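Side-chain contacts in cryptochrome DASH, chloroplastic/mitochondrial (Arabidopsis thaliana, PDB 2J4D), which repairs cyclobutane pyrimidine dimers in single-stranded DNA, binds DNA without sequence specificity, and carries FAD and a folate light antenna: residues T195-R198 against K199-A203; L323-L326 against I327-D330; P8-T11 against E12-D16. All coordinates share one frame; numbering follows the deposited sequence.

Interaction 1. Residues T195-R198 against K199-A203; sequences TQFR and KSVEA
R198 and E202 form an i to i+4 salt bridge one turn apart on helix 194-204, a worked example of how an amphipathic helix puts charge on one side and apolar groups on another. NH1 of R198 lies 2.6 Å from OE1 of E202, which sits at the guanidinium edge, almost in its plane, while the carboxylate plane stands 88° to it. The N-H is aimed imperfectly, at 136°. The R198 chain leaves the backbone with CG trans to N (chi1 179°) and bends at chi3, which brings NH1 beside E202. A water takes hydrogen bonds from R198 NH1 and K199 NZ, linking two groups of like charge: R198 NH2 and K199 NZ are 3.4 Å apart. Replacing R198 with a leucine would probably leave E202 OE1 without its charged mate and break the water link to K199.

The ammonium arm of K199 runs alongside T195; T195 CG2 and K199 CE are 3.4 Å apart, tighter than usual for carbons. Backbone and side chain combine at Q196 O, which the S200 N-H and, at 2.8 Å, the S200 OG hydroxyl reach from opposite faces of the carbonyl plane. On the buried side, CG1 of V201 sits over one face of the F197 ring in a CH-pi contact, 4.2 Å from the centroid.

Further out, F197 also packs on I327 and F334 of helix 317-339. Y320 of that same helix touches R198, and its OH is hydrogen-bonded to E202 OE2, the carboxylate oxygen that the arginine leaves aside.

Interaction 2. Residues L323-L326 against I327-D330; sequences LFEL and IWRD. With FAD (flavin-adenine dinucleotide), chain C.
I327 lays its CG1 against L323 O, 3.1 Å away, one turn back in helix 317-339. This helix is part of the FAD-binding domain of the photolyase/cryptochrome family, and it illustrates how successive residues of one helix can serve a cofactor, an aromatic cluster and a neighbouring helix. The I327 side chain also packs against Y194 of helix 194-204 and against M177.

W328 comes next and turns its indole edge toward the face of F324, one turn back, in an offset edge-to-face pair. The F324 ring and the five-membered ring of W328 have centroids 5.3 Å apart and planes at 71°, and NE1 of W328 comes 3.5 Å from CE2 of F324. CG of F324 is anti to the backbone N (chi1 179°), which brings the ring beside the W328 side chain, both pointing the same way. Y194 extends the cluster, stacking on W328 and meeting F324 edge-to-face.

R329 lies along the FAD. Its CB is 3.6 Å from the adenine N3A, and its CD approaches the ribose O2B. From the preceding turn E325 adds to this wall: its CB packs near the ribose O4B, and its OE1 stands 3.1 Å from N7A of the adenine. L326 brings CD2 beside the same ribose. The extended R329 chain carries the guanidinium past the ribose to S175 O, which accepts from NH1.

D330 closes the segment with a carboxylate secured by the backbone N-H groups of M177 and Y178, at OD1 and OD2 respectively. A water then joins three groups: it accepts from R329 NH1 and donates to L326 O and to D330 OD1, the last at 2.7 Å.

Interaction 3. Residues P8-T11 against E12-D16; sequences PALT and EEEID
T11 and E14 exchange hydrogen bonds across the start of helix 12-26. The E14 backbone N-H points to T11 OG1 at 3.0 Å, and in return the T11 N-H reaches E14 OE1 at 2.7 Å, nearly straight at 166°. That carboxylate oxygen uses its anti lone pair, the one turned away from OE2. The threonine hydroxyl is in place for its part because OG1 stands between the backbone N and the carbonyl carbon (chi1 65°), while the E14 chain, extended beyond CG, crosses it obliquely. The T11 carbonyl adds a backbone bond from I15 N.

The apolar contacts lie on the inner side. L10 CB meets I15 CG1 at 3.7 Å, and P8 CG approaches I15 CD1 more loosely. E261 of helix 252-265 touches both P8 and L10.

Charged partners frame the turn: E12 OE2 forms a salt bridge with R6 on strand 4-7, and D16 OD1 with K107. With T11 as N-cap and E14 as the third residue of the helix, the reciprocal bonds make a capping box, and L10, just before the cap, with I15 at the fourth helix position makes the hydrophobic staple that goes with it.

The three contacts come along the chain in the order interaction 3, interaction 1, interaction 2. Interactions 1 and 2 lie on different helices, 194-204 and 317-339, yet touch with centres about 11 Å apart: R198 NE meets F324 CE1 at 3.3 Å. Since the first belongs to the DNA photolyase region of the sequence and the second to the FAD-binding region, this pairing of helices joins the two, with interaction 2 against the FAD and interaction 1 behind it, the F197 side chain about 10 Å from the cofactor. Interaction 3 stands apart, at the start of helix 12-26, its centre about 27 Å from that of interaction 2 and about 37 Å from that of interaction 1, touching neither.

Interaction 1. Residues T195-R198 against K199-A203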
loop_
_atom_site.group_PDB
_atom_site.type_symbol
_atom_site.label_atom_id
_atom_site.label_comp_id
_atom_site.label_asym_id
_atom_site.label_seq_id
_atom_site.Cartn_x
_atom_site.Cartn_y
_atom_site.Cartn_z
ATOM N N THR A 195 -12.400 -1.120 17.697
ATOM C CA THR A 195 -12.804 -0.016 18.552
ATOM C C THR A 195 -12.004 0.016 19.841
ATOM O O THR A 195 -11.606 1.085 20.308
ATOM C CB THR A 195 -14.298 -0.094 18.889
ATOM O OG1 THR A 195 -15.054 -0.019 17.675
ATOM C CG2 THR A 195 -14.697 1.059 19.795
ATOM N N GLN A 196 -11.766 -1.155 20.416
ATOM C CA GLN A 196 -11.000 -1.221 21.649
ATOM C C GLN A 196 -9.540 -0.853 21.426
ATOM O O GLN A 196 -8.937 -0.166 22.250
ATOM C CB GLN A 196 -11.123 -2.607 22.267
ATOM C CG GLN A 196 -12.534 -2.869 22.765
ATOM C CD GLN A 196 -13.067 -1.715 23.612
ATOM O OE1 GLN A 196 -14.074 -1.081 23.269
ATOM N NE2 GLN A 196 -12.386 -1.434 24.721
ATOM N N PHE A 197 -8.975 -1.310 20.311
ATOM C CA PHE A 197 -7.591 -0.986 19.973
ATOM C C PHE A 197 -7.484 0.526 19.802
ATOM O O PHE A 197 -6.608 1.174 20.370
ATOM C CB PHE A 197 -7.192 -1.668 18.660
ATOM C CG PHE A 197 -5.941 -1.112 18.047
ATOM C CD1 PHE A 197 -4.691 -1.432 18.568
ATOM C CD2 PHE A 197 -6.011 -0.264 16.940
ATOM C CE1 PHE A 197 -3.526 -0.918 17.994
ATOM C CE2 PHE A 197 -4.851 0.256 16.360
ATOM C CZ PHE A 197 -3.608 -0.072 16.886
ATOM N N ARG A 198 -8.395 1.089 19.021
ATOM C CA ARG A 198 -8.376 2.525 18.776
ATOM C C ARG A 198 -8.516 3.350 20.049
ATOM O O ARG A 198 -7.722 4.267 20.298
ATOM C CB ARG A 198 -9.484 2.917 17.798
ATOM C CG ARG A 198 -9.529 4.413 17.506
ATOM C CD ARG A 198 -10.669 4.761 16.563
ATOM N NE ARG A 198 -11.973 4.488 17.161
ATOM C CZ ARG A 198 -12.480 5.164 18.187
ATOM N NH1 ARG A 198 -11.795 6.160 18.733
ATOM N NH2 ARG A 198 -13.670 4.838 18.669
ATOM N N LYS A 199 -9.526 3.038 20.855
ATOM C CA LYS A 199 -9.728 3.793 22.086
ATOM C C LYS A 199 -8.487 3.748 22.964
ATOM O O LYS A 199 -8.126 4.750 23.581
ATOM C CB LYS A 199 -10.930 3.254 22.870
ATOM C CG LYS A 199 -12.267 3.473 22.186
ATOM C CD LYS A 199 -13.421 3.171 23.135
ATOM C CE LYS A 199 -14.765 3.212 22.415
ATOM N NZ LYS A 199 -15.027 4.514 21.737
ATOM N N SER A 200 -7.824 2.593 23.001
ATOM C CA SER A 200 -6.628 2.433 23.823
ATOM C C SER A 200 -5.430 3.246 23.367
ATOM O O SER A 200 -4.806 3.933 24.174
ATOM C CB SER A 200 -6.220 0.960 23.908
ATOM O OG SER A 200 -7.256 0.199 24.489
ATOM N N VAL A 201 -5.084 3.168 22.086
ATOM C CA VAL A 201 -3.936 3.934 21.626
ATOM C C VAL A 201 -4.206 5.430 21.697
ATOM O O VAL A 201 -3.316 6.200 22.053
ATOM C CB VAL A 201 -3.501 3.541 20.188
ATOM C CG1 VAL A 201 -3.078 2.076 20.171
ATOM C CG2 VAL A 201 -4.631 3.787 19.198
ATOM N N GLU A 202 -5.432 5.846 21.384
ATOM C CA GLU A 202 -5.765 7.270 21.424
ATOM C C GLU A 202 -5.759 7.809 22.844
ATOM O O GLU A 202 -5.487 8.983 23.074
ATOM C CB GLU A 202 -7.130 7.529 20.777
ATOM C CG GLU A 202 -7.140 7.286 19.277
ATOM C CD GLU A 202 -8.360 7.861 18.589
ATOM O OE1 GLU A 202 -9.489 7.444 18.914
ATOM O OE2 GLU A 202 -8.184 8.735 17.716
ATOM N N ALA A 203 -6.049 6.945 23.806
ATOM C CA ALA A 203 -6.070 7.379 25.191
ATOM C C ALA A 203 -4.716 7.253 25.882
ATOM O O ALA A 203 -4.382 8.058 26.758
ATOM C CB ALA A 203 -7.117 6.591 25.964
HETATM O O HOH W 1 -13.555 7.082 20.888
#

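Interaction 2. Residues L323-L326 against I327-D330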
loop_
_atom_site.group_PDB
_atom_site.type_symbol
_atom_site.label_atom_id
_atom_site.label_comp_id
_atom_site.label_asym_id
_atom_site.label_seq_id
_atom_site.Cartn_x
_atom_site.Cartn_y
_atom_site.Cartn_z
ATOM N N LEU A 323 -7.233 10.358 10.195
ATOM C CA LEU A 323 -6.391 9.686 11.183
ATOM C C LEU A 323 -7.059 8.401 11.641
ATOM O O LEU A 323 -6.398 7.395 11.877
ATOM C CB LEU A 323 -6.132 10.604 12.377
ATOM C CG LEU A 323 -5.448 11.917 12.004
ATOM C CD1 LEU A 323 -5.137 12.701 13.266
ATOM C CD2 LEU A 323 -4.166 11.631 11.221
ATOM N N PHE A 324 -8.379 8.444 11.771
ATOM C CA PHE A 324 -9.161 7.271 12.157
ATOM C C PHE A 324 -8.855 6.146 11.149
ATOM O O PHE A 324 -8.628 4.988 11.524
ATOM C CB PHE A 324 -10.655 7.639 12.104
ATOM C CG PHE A 324 -11.592 6.513 12.446
ATOM C CD1 PHE A 324 -11.980 6.283 13.760
ATOM C CD2 PHE A 324 -12.112 5.698 11.444
ATOM C CE1 PHE A 324 -12.876 5.254 14.071
ATOM C CE2 PHE A 324 -13.005 4.667 11.745
ATOM C CZ PHE A 324 -13.387 4.446 13.058
ATOM N N GLU A 325 -8.845 6.485 9.864
ATOM C CA GLU A 325 -8.586 5.471 8.845
ATOM C C GLU A 325 -7.135 4.966 8.868
ATOM O O GLU A 325 -6.878 3.782 8.617
ATOM C CB GLU A 325 -8.949 6.011 7.460
ATOM C CG GLU A 325 -10.437 6.350 7.274
ATOM C CD GLU A 325 -11.386 5.178 7.543
ATOM O OE1 GLU A 325 -10.980 4.008 7.381
ATOM O OE2 GLU A 325 -12.555 5.433 7.902
ATOM N N LEU A 326 -6.190 5.852 9.176
ATOM C CA LEU A 326 -4.791 5.442 9.247
ATOM C C LEU A 326 -4.598 4.495 10.423
ATOM O O LEU A 326 -3.695 3.656 10.406
ATOM C CB LEU A 326 -3.867 6.658 9.395
ATOM C CG LEU A 326 -3.635 7.449 8.106
ATOM C CD1 LEU A 326 -2.831 8.715 8.399
ATOM C CD2 LEU A 326 -2.902 6.549 7.098
ATOM N N ILE A 327 -5.442 4.635 11.447
ATOM C CA ILE A 327 -5.363 3.755 12.610
ATOM C C ILE A 327 -5.834 2.356 12.208
ATOM O O ILE A 327 -5.390 1.356 12.773
ATOM C CB ILE A 327 -6.201 4.309 13.795
ATOM C CG1 ILE A 327 -5.567 5.618 14.281
ATOM C CG2 ILE A 327 -6.230 3.310 14.949
ATOM C CD1 ILE A 327 -6.326 6.303 15.397
ATOM N N TRP A 328 -6.724 2.286 11.220
ATOM C CA TRP A 328 -7.186 0.994 10.723
ATOM C C TRP A 328 -5.993 0.313 10.052
ATOM O O TRP A 328 -5.819 -0.903 10.161
ATOM C CB TRP A 328 -8.318 1.162 9.698
ATOM C CG TRP A 328 -9.698 0.985 10.281
ATOM C CD1 TRP A 328 -10.622 1.967 10.536
ATOM C CD2 TRP A 328 -10.301 -0.248 10.692
ATOM N NE1 TRP A 328 -11.767 1.414 11.079
ATOM C CE2 TRP A 328 -11.595 0.058 11.183
ATOM C CE3 TRP A 328 -9.876 -1.582 10.696
ATOM C CZ2 TRP A 328 -12.466 -0.927 11.667
ATOM C CZ3 TRP A 328 -10.743 -2.560 11.180
ATOM C CH2 TRP A 328 -12.024 -2.223 11.657
ATOM N N ARG A 329 -5.179 1.098 9.347
ATOM C CA ARG A 329 -3.990 0.544 8.692
ATOM C C ARG A 329 -3.033 0.005 9.768
ATOM O O ARG A 329 -2.493 -1.098 9.644
ATOM C CB ARG A 329 -3.304 1.623 7.853
ATOM C CG ARG A 329 -1.962 1.210 7.273
ATOM C CD ARG A 329 -1.456 2.238 6.259
ATOM N NE ARG A 329 -0.118 1.897 5.798
ATOM C CZ ARG A 329 0.993 2.152 6.481
ATOM N NH1 ARG A 329 0.932 2.768 7.658
ATOM N NH2 ARG A 329 2.166 1.762 6.004
ATOM N N ASP A 330 -2.822 0.792 10.822
ATOM C CA ASP A 330 -1.962 0.371 11.931
ATOM C C ASP A 330 -2.488 -0.936 12.520
ATOM O O ASP A 330 -1.733 -1.886 12.762
ATOM C CB ASP A 330 -1.973 1.421 13.049
ATOM C CG ASP A 330 -0.937 2.507 12.862
ATOM O OD1 ASP A 330 -0.407 2.687 11.739
ATOM O OD2 ASP A 330 -0.661 3.203 13.863
HETATM P PA FAD C . -8.917 6.819 2.517
HETATM O O1A FAD C . -8.446 8.128 2.020
HETATM O O2A FAD C . -10.346 6.632 2.864
HETATM O O5B FAD C . -8.062 6.384 3.809
HETATM C C5B FAD C . -6.773 6.979 4.073
HETATM C C4B FAD C . -5.778 5.852 4.371
HETATM O O4B FAD C . -6.259 5.110 5.491
HETATM C C3B FAD C . -5.603 4.831 3.252
HETATM O O3B FAD C . -4.730 5.283 2.231
HETATM C C2B FAD C . -5.117 3.642 4.021
HETATM O O2B FAD C . -3.721 3.586 4.217
HETATM C C1B FAD C . -5.921 3.722 5.331
HETATM N N9A FAD C . -7.169 2.930 5.356
HETATM C C8A FAD C . -8.454 3.367 5.101
HETATM N N7A FAD C . -9.354 2.400 5.217
HETATM C C5A FAD C . -8.627 1.284 5.569
HETATM C C6A FAD C . -9.009 -0.054 5.827
HETATM N N6A FAD C . -10.258 -0.498 5.795
HETATM N N1A FAD C . -8.004 -0.949 6.152
HETATM C C2A FAD C . -6.695 -0.532 6.197
HETATM N N3A FAD C . -6.263 0.729 5.960
HETATM C C4A FAD C . -7.263 1.595 5.638
HETATM N N1 FAD C . -5.827 -1.043 1.748
HETATM C C2 FAD C . -4.481 -1.109 1.454
HETATM O O2 FAD C . -3.726 -0.206 1.763
HETATM N N3 FAD C . -4.001 -2.246 0.787
HETATM C C4 FAD C . -4.801 -3.318 0.398
HETATM O O4 FAD C . -4.314 -4.298 -0.196
HETATM C C4X FAD C . -6.182 -3.243 0.702
HETATM N N5 FAD C . -7.064 -4.275 0.345
HETATM C C5X FAD C . -8.401 -4.245 0.749
HETATM C C6 FAD C . -9.247 -5.333 0.498
HETATM C C7 FAD C . -10.606 -5.336 0.891
HETATM C C7M FAD C . -11.464 -6.542 0.593
HETATM C C8 FAD C . -11.125 -4.175 1.572
HETATM C C8M FAD C . -12.571 -4.087 2.031
HETATM C C9 FAD C . -10.282 -3.077 1.831
HETATM C C9A FAD C . -8.912 -3.083 1.431
HETATM N N10 FAD C . -8.038 -1.984 1.678
HETATM C C10 FAD C . -6.660 -2.083 1.380
HETATM C "C1'" FAD C . -8.459 -0.882 2.603
HETATM C "C2'" FAD C . -9.112 0.357 1.957
HETATM O "O2'" FAD C . -10.163 -0.049 1.098
HETATM C "C3'" FAD C . -8.069 1.138 1.162
HETATM O "O3'" FAD C . -6.955 1.499 2.003
HETATM C "C4'" FAD C . -8.580 2.456 0.554
HETATM O "O4'" FAD C . -9.635 2.199 -0.374
HETATM C "C5'" FAD C . -7.427 3.156 -0.153
HETATM O "O5'" FAD C . -7.873 4.396 -0.706
HETATM P P FAD C . -7.738 5.808 -0.016
HETATM O O1P FAD C . -6.292 6.011 0.170
HETATM O O2P FAD C . -8.408 6.826 -0.871
HETATM O O3P FAD C . -8.584 5.781 1.327
HETATM O O HOH W 2 -1.013 3.952 9.406
#

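Interaction 3. Residues P8-T11 against E12-D16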
loop_
_atom_site.group_PDB
_atom_site.type_symbol
_atom_site.label_atom_id
_atom_site.label_comp_id
_atom_site.label_asym_id
_atom_site.label_seq_id
_atom_site.Cartn_x
_atom_site.Cartn_y
_atom_site.Cartn_z
ATOM N N PRO A 8 -1.105 12.338 -8.445
ATOM C CA PRO A 8 -1.757 13.652 -8.325
ATOM C C PRO A 8 -1.903 14.269 -9.717
ATOM O O PRO A 8 -1.254 13.820 -10.664
ATOM C CB PRO A 8 -0.788 14.437 -7.452
ATOM C CG PRO A 8 0.554 13.884 -7.874
ATOM C CD PRO A 8 0.286 12.391 -7.959
ATOM N N ALA A 9 -2.739 15.293 -9.846
ATOM C CA ALA A 9 -2.948 15.926 -11.150
ATOM C C ALA A 9 -1.914 17.010 -11.452
ATOM O O ALA A 9 -1.920 17.608 -12.528
ATOM C CB ALA A 9 -4.364 16.509 -11.227
ATOM N N LEU A 10 -1.011 17.242 -10.508
ATOM C CA LEU A 10 0.025 18.257 -10.654
ATOM C C LEU A 10 0.943 18.047 -11.860
ATOM O O LEU A 10 1.165 16.920 -12.303
ATOM C CB LEU A 10 0.890 18.293 -9.392
ATOM C CG LEU A 10 0.170 18.435 -8.049
ATOM C CD1 LEU A 10 1.188 18.330 -6.925
ATOM C CD2 LEU A 10 -0.561 19.770 -7.984
ATOM N N THR A 11 1.488 19.146 -12.374
ATOM C CA THR A 11 2.407 19.080 -13.504
ATOM C C THR A 11 3.754 18.622 -12.962
ATOM O O THR A 11 3.978 18.657 -11.752
ATOM C CB THR A 11 2.607 20.454 -14.152
ATOM O OG1 THR A 11 3.261 21.323 -13.221
ATOM C CG2 THR A 11 1.267 21.058 -14.547
ATOM N N GLU A 12 4.647 18.197 -13.851
ATOM C CA GLU A 12 5.970 17.745 -13.438
ATOM C C GLU A 12 6.725 18.845 -12.700
ATOM O O GLU A 12 7.493 18.563 -11.780
ATOM C CB GLU A 12 6.783 17.274 -14.648
ATOM C CG GLU A 12 6.393 15.892 -15.171
ATOM C CD GLU A 12 6.532 14.801 -14.115
ATOM O OE1 GLU A 12 7.538 14.818 -13.370
ATOM O OE2 GLU A 12 5.645 13.920 -14.037
ATOM N N GLU A 13 6.512 20.098 -13.096
ATOM C CA GLU A 13 7.186 21.206 -12.428
ATOM C C GLU A 13 6.580 21.441 -11.057
ATOM O O GLU A 13 7.290 21.744 -10.100
ATOM C CB GLU A 13 7.085 22.498 -13.242
ATOM C CG GLU A 13 7.891 22.481 -14.521
ATOM C CD GLU A 13 7.148 21.817 -15.659
ATOM O OE1 GLU A 13 7.781 21.053 -16.421
ATOM O OE2 GLU A 13 5.932 22.069 -15.798
ATOM N N GLU A 14 5.259 21.322 -10.971
ATOM C CA GLU A 14 4.569 21.512 -9.705
ATOM C C GLU A 14 4.999 20.442 -8.713
ATOM O O GLU A 14 5.209 20.724 -7.537
ATOM C CB GLU A 14 3.063 21.425 -9.899
ATOM C CG GLU A 14 2.473 22.566 -10.695
ATOM C CD GLU A 14 0.972 22.451 -10.801
ATOM O OE1 GLU A 14 0.495 21.437 -11.351
ATOM O OE2 GLU A 14 0.269 23.370 -10.332
ATOM N N ILE A 15 5.112 19.207 -9.194
ATOM C CA ILE A 15 5.530 18.115 -8.332
ATOM C C ILE A 15 6.934 18.394 -7.826
ATOM O O ILE A 15 7.213 18.235 -6.645
ATOM C CB ILE A 15 5.507 16.759 -9.076
ATOM C CG1 ILE A 15 4.062 16.350 -9.366
ATOM C CG2 ILE A 15 6.193 15.683 -8.237
ATOM C CD1 ILE A 15 3.947 15.072 -10.179
ATOM N N ASP A 16 7.825 18.834 -8.711
ATOM C CA ASP A 16 9.189 19.109 -8.276
ATOM C C ASP A 16 9.305 20.251 -7.264
ATOM O O ASP A 16 10.101 20.168 -6.327
ATOM C CB ASP A 16 10.099 19.385 -9.480
ATOM C CG ASP A 16 10.362 18.138 -10.308
ATOM O OD1 ASP A 16 10.298 17.023 -9.742
ATOM O OD2 ASP A 16 10.647 18.270 -11.519
#